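Local coordinates for protein predicted protease of the collagenase family (Methanopyrus kandleri, PDB 5D88) that binds zinc and is probably a peptidase of the U32 family, built on a TIM barrel and found here as an assembly of two subunits, at residues A[118-123]-A[127-132]; A[149-154]-A[176-181]; A[191-194]-A[199-202]. All blocks are in the same frame, centred on the assembly; numbering follows the deposited sequence.

The three contacts follow one another along the chain and all reach the second subunit, yet they differ in depth and chemistry. Contact 1 is buried and joins barrel strand 117-120 to the helix that follows it, through valine and leucine methyls and one helical hydrogen bond. Contact 2 pairs two outer helices, 148-157 and 172-181, and grades from an aliphatic inner side to an arginine-tryptophan stack at the surface. Contact 3, also buried, lies beyond barrel strand 185-190, where a single methyl pair faces helix 200-213 beside a bound acetate. Contacts 1 and 2 touch, Phe-154 packing on Ala-121 and Pro-123; contact 3 remains about 10 Å from either, nearest atoms.

Contact 1 (A[118-123]-A[127-132]); sequences VVVADP and EVLATE
Leu-129 reaches from helix 123-132 down onto Val-118 and Val-120 of strand 117-120, a strand-to-helix contact within one beta-alpha-beta unit of the TIM barrel. The tight part is this aliphatic layer. Leu-129 CD1 lies 3.9 Å from Val-120 CG1, the two side chains meeting tip to tip, and the same methyl is 4.0 Å from Val-118 CB, where the side chains cross at about a right angle. CD2 of Leu-129 only grazes Val-118 CG2. Val-118 turns CG1 anti to its backbone N (chi1 -166°), which leaves CG2 anti to the carbonyl carbon and within range of the leucine. Leu-106 and Leu-109 of helix 98-113 extend the apolar layer, whereas Val-119 turns away from the helix and touches Gln-81, Leu-83 and Ser-140.

The chain leaves the strand through Ala-121 and Asp-122, the N-cap residue, whose OD1 bonds to Tyr-124 N and to Tyr-225 OH of the second subunit; Pro-123 then starts the helix. Solvent lies toward the other end of the helix, at the exposed Thr-131 and Glu-132, while the partly exposed Glu-127 brings little but its CB and backbone to the contact. Glu-127 N donates to Pro-123 O over 3.1 Å. Glu-127 O in turn accepts two bonds from opposite faces of its carbonyl plane, from Thr-131 N and from Thr-131 OG1 at 2.9 Å.

Contact 2 (A[149-154]-A[176-181]); sequences EKAWHF and SAIRER
The guanidinium of Arg-181 lies flat over one face of the Trp-152 indole, the planes 18° apart and the centres separated by 4.1 Å. Its NH2 stands 3.6 Å from both Trp-152 CG and CD2, offset toward the rim of the ring, and CZ is placed over the five-membered ring in a cation-pi contact. At the indole edge, in plane, are Arg-181 O and His-153 CD2; Trp-152 CE3 sits over the centre of the His-153 imidazole. Arg-181 CG is anti to the backbone N (chi1 -169°), and a bend at chi2 folds the chain back across the tryptophan. Arg-181 NH1 lies near the Glu-149 carboxylate, but OE2 is 4.1 Å away, beyond a salt bridge, and as Glu-149 has two conformers the pairing is doubtful.

Beneath this surface layer the packing becomes aliphatic: Ala-151 CB meets Ile-178 CG2 at 3.8 Å. The helix segments approach to 9.1 Å between axes and cross at -35°, as neighbouring outer helices of the barrel. Strand 161-163 runs in the chain between them, and its Ile-162 backs Ala-151, while Ile-178 rests on Leu-186 of strand 185-190.

Contact 3 (A[191-194]-A[199-202]); sequences GAIT and VAFF. With ACT (acetate ion), chain C.
Ile-193 meets Ala-200 through one methyl pair, CG2 to CB at 3.9 Å, and this is the principal touch between strand 192-193 and the first turn of helix 200-213. Thr-194 O comes next, 4.2 Å from the same Ala-200 CB. The contact is small but buried, with no hydrogen bond between the segments.

The two branches of Ile-193 have different partners. CG2 is anti to the backbone N and faces the helix, while CG1, anti to the carbonyl carbon (chi1 -62°), carries CD1 to the acetate ion, 3.7 Å from the acetate CH3. Beside this apolar touch, the backbone N of Ile-193 donates an almost straight hydrogen bond to acetate O, 2.8 Å long with an angle of 171° at the hydrogen. The acetate, probably from the crystallisation liquor, is also hydrogen-bonded to His-141 NE2, Arg-204 NH2 and Leu-56 N. With an alanine here, CG2 and CD1 are gone, and the Ala-200 methyl would probably lose its partner and the acetate methyl its apolar neighbour.

Further out, Ile-193 O bonds to Arg-204 NH2, linking the strand to the same helix and the same anion site. Thr-194 directs its side chain away from Ala-200, and its OG1 pairs with Asp-165 OD2 and with Arg-196 N, holding the start of the connecting loop. The backbone N of Val-199, the N-cap residue, donates to Asp-197 OD1.

Strand 192-193 follows barrel strand 185-190 after Gly-191 and pairs antiparallel with strand 233-234, while helix 200-213 begins against the second subunit, where Phe-201 meets Phe-201 of that subunit, ring planes at about 90°, and Phe-202 packs on Pro-123 of the same neighbouring chain.

Contact 1 (A[118-123]-A[127-132])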
loop_
_atom_site.group_PDB
_atom_site.type_symbol
_atom_site.label_atom_id
_atom_site.label_comp_id
_atom_site.label_asym_id
_atom_site.label_seq_id
_atom_site.Cartn_x
_atom_site.Cartn_y
_atom_site.Cartn_z
ATOM N N VAL A 118 -5.284 -19.407 -6.756
ATOM C CA VAL A 118 -5.549 -18.348 -5.788
ATOM C C VAL A 118 -4.904 -17.070 -6.294
ATOM O O VAL A 118 -3.741 -17.080 -6.723
ATOM C CB VAL A 118 -5.032 -18.677 -4.368
ATOM C CG1 VAL A 118 -5.638 -17.706 -3.376
ATOM C CG2 VAL A 118 -5.360 -20.098 -3.963
ATOM N N VAL A 119 -5.668 -15.980 -6.255
ATOM C CA VAL A 119 -5.224 -14.659 -6.669
ATOM C C VAL A 119 -4.931 -13.868 -5.406
ATOM O O VAL A 119 -5.840 -13.569 -4.627
ATOM C CB VAL A 119 -6.279 -13.953 -7.536
ATOM C CG1 VAL A 119 -5.754 -12.607 -8.022
ATOM C CG2 VAL A 119 -6.716 -14.839 -8.730
ATOM N N VAL A 120 -3.657 -13.536 -5.193
ATOM C CA VAL A 120 -3.199 -12.920 -3.956
ATOM C C VAL A 120 -2.317 -11.725 -4.289
ATOM O O VAL A 120 -1.776 -11.614 -5.384
ATOM C CB VAL A 120 -2.420 -13.921 -3.079
ATOM C CG1 VAL A 120 -3.302 -15.111 -2.741
ATOM C CG2 VAL A 120 -1.132 -14.389 -3.761
ATOM N N ALA A 121 -2.137 -10.859 -3.307
ATOM C CA ALA A 121 -1.187 -9.761 -3.395
ATOM C C ALA A 121 0.003 -9.897 -2.460
ATOM O O ALA A 121 1.104 -9.482 -2.808
ATOM C CB ALA A 121 -1.889 -8.447 -3.096
ATOM N N ASP A 122 -0.200 -10.426 -1.264
ATOM C CA ASP A 122 0.818 -10.397 -0.238
ATOM C C ASP A 122 1.972 -11.306 -0.632
ATOM O O ASP A 122 1.755 -12.498 -0.862
ATOM C CB ASP A 122 0.163 -10.828 1.071
ATOM C CG ASP A 122 1.069 -10.697 2.305
ATOM O OD1 ASP A 122 2.287 -10.588 2.193
ATOM O OD2 ASP A 122 0.514 -10.714 3.429
ATOM N N PRO A 123 3.193 -10.785 -0.746
ATOM C CA PRO A 123 4.347 -11.621 -1.105
ATOM C C PRO A 123 4.546 -12.829 -0.207
ATOM O O PRO A 123 5.049 -13.883 -0.642
ATOM C CB PRO A 123 5.525 -10.648 -0.960
ATOM C CG PRO A 123 4.989 -9.321 -0.976
ATOM C CD PRO A 123 3.563 -9.372 -0.552
ATOM N N GLU A 127 4.703 -16.868 -1.417
ATOM C CA GLU A 127 5.766 -17.799 -1.066
ATOM C C GLU A 127 5.208 -19.065 -0.418
ATOM O O GLU A 127 5.612 -20.187 -0.760
ATOM C CB GLU A 127 6.758 -17.081 -0.147
ATOM C CG GLU A 127 8.087 -17.745 0.019
ATOM C CD GLU A 127 9.046 -16.840 0.777
ATOM O OE1 GLU A 127 8.627 -16.232 1.793
ATOM O OE2 GLU A 127 10.199 -16.712 0.340
ATOM N N VAL A 128 4.293 -18.911 0.535
ATOM C CA VAL A 128 3.743 -20.082 1.216
ATOM C C VAL A 128 2.940 -20.938 0.243
ATOM O O VAL A 128 3.057 -22.172 0.246
ATOM C CB VAL A 128 2.888 -19.655 2.426
ATOM C CG1 VAL A 128 2.222 -20.864 3.061
ATOM C CG2 VAL A 128 3.734 -18.934 3.484
ATOM N N LEU A 129 2.101 -20.303 -0.590
ATOM C CA LEU A 129 1.304 -21.046 -1.567
ATOM C C LEU A 129 2.184 -21.829 -2.519
ATOM O O LEU A 129 1.933 -23.012 -2.781
ATOM C CB LEU A 129 0.404 -20.101 -2.371
ATOM C CG LEU A 129 -0.939 -19.831 -1.750
ATOM C CD1 LEU A 129 -1.535 -18.590 -2.412
ATOM C CD2 LEU A 129 -1.862 -21.067 -1.903
ATOM N N ALA A 130 3.220 -21.182 -3.058
ATOM C CA ALA A 130 4.076 -21.844 -4.043
ATOM C C ALA A 130 4.873 -22.988 -3.423
ATOM O O ALA A 130 5.118 -24.007 -4.074
ATOM C CB ALA A 130 5.025 -20.831 -4.669
ATOM N N THR A 131 5.311 -22.816 -2.182
ATOM C CA THR A 131 6.136 -23.818 -1.522
ATOM C C THR A 131 5.323 -25.019 -1.054
ATOM O O THR A 131 5.762 -26.163 -1.214
ATOM C CB THR A 131 6.877 -23.177 -0.357
ATOM O OG1 THR A 131 7.755 -22.180 -0.880
ATOM C CG2 THR A 131 7.712 -24.193 0.379
ATOM N N GLU A 132 4.155 -24.795 -0.455
ATOM C CA GLU A 132 3.460 -25.849 0.280
ATOM C C GLU A 132 2.237 -26.432 -0.420
ATOM O O GLU A 132 1.724 -27.470 0.036
ATOM C CB GLU A 132 3.038 -25.322 1.666
ATOM C CG GLU A 132 4.197 -24.752 2.507
ATOM C CD GLU A 132 5.236 -25.789 2.880
ATOM O OE1 GLU A 132 5.049 -26.967 2.550
ATOM O OE2 GLU A 132 6.261 -25.430 3.494
#

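Contact 2 (A[149-154]-A[176-181])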
loop_
_atom_site.group_PDB
_atom_site.type_symbol
_atom_site.label_atom_id
_atom_site.label_comp_id
_atom_site.label_asym_id
_atom_site.label_seq_id
_atom_site.Cartn_x
_atom_site.Cartn_y
_atom_site.Cartn_z
ATOM N N GLU A 149 11.430 -5.282 -12.516
ATOM C CA GLU A 149 12.005 -5.601 -11.212
ATOM C C GLU A 149 10.964 -6.220 -10.288
ATOM O O GLU A 149 11.207 -7.251 -9.655
ATOM C CB GLU A 149 12.593 -4.340 -10.573
ATOM C CG GLU A 149 13.852 -3.784 -11.256
ATOM C CD GLU A 149 13.614 -3.130 -12.624
ATOM O OE1 GLU A 149 12.543 -2.530 -12.874
ATOM O OE2 GLU A 149 14.538 -3.213 -13.461
ATOM N N LYS A 150 9.802 -5.576 -10.171
ATOM C CA LYS A 150 8.749 -6.090 -9.305
ATOM C C LYS A 150 8.264 -7.445 -9.785
ATOM O O LYS A 150 8.029 -8.354 -8.980
ATOM C CB LYS A 150 7.589 -5.103 -9.233
ATOM C CG LYS A 150 7.861 -3.946 -8.316
ATOM C CD LYS A 150 6.612 -3.098 -8.046
ATOM C CE LYS A 150 6.852 -2.222 -6.798
ATOM N NZ LYS A 150 5.867 -1.139 -6.584
ATOM N N ALA A 151 8.096 -7.598 -11.095
ATOM C CA ALA A 151 7.673 -8.886 -11.628
ATOM C C ALA A 151 8.683 -9.967 -11.289
ATOM O O ALA A 151 8.310 -11.079 -10.902
ATOM C CB ALA A 151 7.492 -8.785 -13.138
ATOM N N TRP A 152 9.968 -9.657 -11.429
ATOM C CA TRP A 152 11.000 -10.667 -11.203
ATOM C C TRP A 152 10.998 -11.147 -9.752
ATOM O O TRP A 152 11.160 -12.343 -9.482
ATOM C CB TRP A 152 12.365 -10.100 -11.601
ATOM C CG TRP A 152 13.468 -11.111 -11.505
ATOM C CD1 TRP A 152 13.849 -12.010 -12.467
ATOM C CD2 TRP A 152 14.315 -11.348 -10.381
ATOM N NE1 TRP A 152 14.886 -12.776 -12.007
ATOM C CE2 TRP A 152 15.186 -12.391 -10.729
ATOM C CE3 TRP A 152 14.428 -10.775 -9.118
ATOM C CZ2 TRP A 152 16.158 -12.872 -9.858
ATOM C CZ3 TRP A 152 15.392 -11.260 -8.253
ATOM C CH2 TRP A 152 16.245 -12.292 -8.630
ATOM N N HIS A 153 10.802 -10.235 -8.799
ATOM C CA HIS A 153 10.756 -10.661 -7.411
ATOM C C HIS A 153 9.533 -11.518 -7.125
ATOM O O HIS A 153 9.639 -12.507 -6.382
ATOM C CB HIS A 153 10.830 -9.439 -6.504
ATOM C CG HIS A 153 12.215 -8.858 -6.434
ATOM N ND1 HIS A 153 13.192 -9.364 -5.597
ATOM C CD2 HIS A 153 12.805 -7.850 -7.124
ATOM C CE1 HIS A 153 14.309 -8.677 -5.754
ATOM N NE2 HIS A 153 14.103 -7.756 -6.680
ATOM N N PHE A 154 8.368 -11.182 -7.705
ATOM C CA PHE A 154 7.205 -12.033 -7.469
ATOM C C PHE A 154 7.383 -13.407 -8.114
ATOM O O PHE A 154 6.963 -14.424 -7.543
ATOM C CB PHE A 154 5.927 -11.351 -7.960
ATOM C CG PHE A 154 5.270 -10.486 -6.932
ATOM C CD1 PHE A 154 4.497 -11.034 -5.920
ATOM C CD2 PHE A 154 5.433 -9.122 -6.963
ATOM C CE1 PHE A 154 3.880 -10.228 -4.985
ATOM C CE2 PHE A 154 4.829 -8.320 -6.024
ATOM C CZ PHE A 154 4.059 -8.870 -5.036
ATOM N N SER A 176 6.469 -5.524 -22.687
ATOM C CA SER A 176 7.579 -6.239 -23.308
ATOM C C SER A 176 8.784 -6.295 -22.395
ATOM O O SER A 176 9.481 -7.313 -22.345
ATOM C CB SER A 176 7.976 -5.572 -24.619
ATOM O OG SER A 176 7.191 -6.086 -25.656
ATOM N N ALA A 177 9.074 -5.192 -21.707
ATOM C CA ALA A 177 10.182 -5.180 -20.763
ATOM C C ALA A 177 9.973 -6.211 -19.662
ATOM O O ALA A 177 10.928 -6.856 -19.221
ATOM C CB ALA A 177 10.342 -3.782 -20.164
ATOM N N ILE A 178 8.729 -6.378 -19.202
ATOM C CA ILE A 178 8.445 -7.399 -18.194
ATOM C C ILE A 178 8.654 -8.795 -18.776
ATOM O O ILE A 178 9.291 -9.647 -18.152
ATOM C CB ILE A 178 7.025 -7.221 -17.623
ATOM C CG1 ILE A 178 6.967 -5.968 -16.724
ATOM C CG2 ILE A 178 6.618 -8.441 -16.810
ATOM C CD1 ILE A 178 5.559 -5.464 -16.374
ATOM N N ARG A 179 8.140 -9.044 -19.984
ATOM C CA ARG A 179 8.321 -10.345 -20.626
ATOM C C ARG A 179 9.788 -10.698 -20.810
ATOM O O ARG A 179 10.159 -11.876 -20.738
ATOM C CB ARG A 179 7.650 -10.362 -21.990
ATOM C CG ARG A 179 6.188 -10.461 -21.934
ATOM C CD ARG A 179 5.724 -11.658 -22.704
ATOM N NE ARG A 179 4.275 -11.603 -22.836
ATOM C CZ ARG A 179 3.431 -12.434 -22.244
ATOM N NH1 ARG A 179 3.869 -13.436 -21.481
ATOM N NH2 ARG A 179 2.134 -12.260 -22.428
ATOM N N GLU A 180 10.628 -9.708 -21.121
ATOM C CA GLU A 180 12.050 -9.984 -21.291
ATOM C C GLU A 180 12.663 -10.509 -20.000
ATOM O O GLU A 180 13.641 -11.258 -20.031
ATOM C CB GLU A 180 12.785 -8.721 -21.747
ATOM C CG GLU A 180 12.497 -8.281 -23.185
ATOM C CD GLU A 180 12.961 -6.840 -23.463
ATOM O OE1 GLU A 180 13.733 -6.306 -22.633
ATOM O OE2 GLU A 180 12.550 -6.236 -24.495
ATOM N N ARG A 181 12.074 -10.161 -18.860
ATOM C CA ARG A 181 12.664 -10.418 -17.559
ATOM C C ARG A 181 12.155 -11.689 -16.907
ATOM O O ARG A 181 12.913 -12.349 -16.187
ATOM C CB ARG A 181 12.377 -9.235 -16.631
ATOM C CG ARG A 181 13.146 -9.256 -15.338
ATOM C CD ARG A 181 14.604 -8.895 -15.547
ATOM N NE ARG A 181 15.388 -9.276 -14.380
ATOM C CZ ARG A 181 15.561 -8.523 -13.293
ATOM N NH1 ARG A 181 15.011 -7.314 -13.200
ATOM N NH2 ARG A 181 16.297 -8.986 -12.290
#

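Contact 3 (A[191-194]-A[199-202])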
loop_
_atom_site.group_PDB
_atom_site.type_symbol
_atom_site.label_atom_id
_atom_site.label_comp_id
_atom_site.label_asym_id
_atom_site.label_seq_id
_atom_site.Cartn_x
_atom_site.Cartn_y
_atom_site.Cartn_z
ATOM N N GLY A 191 -11.376 -3.284 -16.251
ATOM C CA GLY A 191 -12.316 -2.708 -15.326
ATOM C C GLY A 191 -11.737 -2.530 -13.955
ATOM O O GLY A 191 -12.490 -2.419 -12.980
ATOM N N ALA A 192 -10.417 -2.526 -13.855
ATOM C CA ALA A 192 -9.707 -2.451 -12.593
ATOM C C ALA A 192 -9.084 -1.076 -12.427
ATOM O O ALA A 192 -8.830 -0.360 -13.397
ATOM C CB ALA A 192 -8.626 -3.524 -12.526
ATOM N N ILE A 193 -8.810 -0.732 -11.186
ATOM C CA ILE A 193 -8.220 0.554 -10.830
ATOM C C ILE A 193 -6.705 0.427 -10.856
ATOM O O ILE A 193 -6.149 -0.580 -10.423
ATOM C CB ILE A 193 -8.726 1.000 -9.451
ATOM C CG1 ILE A 193 -10.240 1.198 -9.486
ATOM C CG2 ILE A 193 -8.066 2.301 -9.003
ATOM C CD1 ILE A 193 -10.830 1.057 -8.146
ATOM N N THR A 194 -6.038 1.435 -11.419
ATOM C CA THR A 194 -4.583 1.492 -11.413
ATOM C C THR A 194 -4.064 2.098 -10.118
ATOM O O THR A 194 -4.684 2.982 -9.522
ATOM C CB THR A 194 -4.044 2.303 -12.595
ATOM O OG1 THR A 194 -2.644 2.517 -12.412
ATOM C CG2 THR A 194 -4.710 3.644 -12.726
ATOM N N VAL A 199 -5.480 7.554 -4.286
ATOM C CA VAL A 199 -5.803 7.035 -2.960
ATOM C C VAL A 199 -6.119 5.543 -2.971
ATOM O O VAL A 199 -6.419 4.981 -1.915
ATOM C CB VAL A 199 -6.940 7.839 -2.296
ATOM C CG1 VAL A 199 -6.664 9.334 -2.380
ATOM C CG2 VAL A 199 -8.228 7.535 -2.889
ATOM N N ALA A 200 -5.996 4.864 -4.120
ATOM C CA ALA A 200 -6.403 3.461 -4.197
ATOM C C ALA A 200 -5.663 2.593 -3.184
ATOM O O ALA A 200 -6.260 1.692 -2.595
ATOM C CB ALA A 200 -6.196 2.930 -5.616
ATOM N N PHE A 201 -4.352 2.810 -3.025
ATOM C CA PHE A 201 -3.522 2.105 -2.039
ATOM C C PHE A 201 -4.209 2.055 -0.670
ATOM O O PHE A 201 -4.364 0.987 -0.055
ATOM C CB PHE A 201 -2.192 2.886 -2.074
ATOM C CG PHE A 201 -1.209 2.670 -0.984
ATOM C CD1 PHE A 201 -1.093 1.518 -0.265
ATOM C CD2 PHE A 201 -0.235 3.660 -0.818
ATOM C CE1 PHE A 201 -0.070 1.399 0.717
ATOM C CE2 PHE A 201 0.748 3.568 0.108
ATOM C CZ PHE A 201 0.848 2.427 0.886
ATOM N N PHE A 202 -4.674 3.212 -0.208
ATOM C CA PHE A 202 -5.240 3.324 1.121
ATOM C C PHE A 202 -6.632 2.708 1.173
ATOM O O PHE A 202 -6.999 2.070 2.165
ATOM C CB PHE A 202 -5.269 4.800 1.524
ATOM C CG PHE A 202 -3.906 5.439 1.474
ATOM C CD1 PHE A 202 -3.029 5.285 2.538
ATOM C CD2 PHE A 202 -3.487 6.137 0.352
ATOM C CE1 PHE A 202 -1.767 5.836 2.499
ATOM C CE2 PHE A 202 -2.207 6.691 0.291
ATOM C CZ PHE A 202 -1.347 6.541 1.367
HETATM C C ACT C . -10.128 -2.575 -8.182
HETATM O O ACT C . -9.160 -2.469 -8.974
HETATM O OXT ACT C . -9.841 -2.654 -6.965
HETATM C CH3 ACT C . -11.551 -2.573 -8.667
#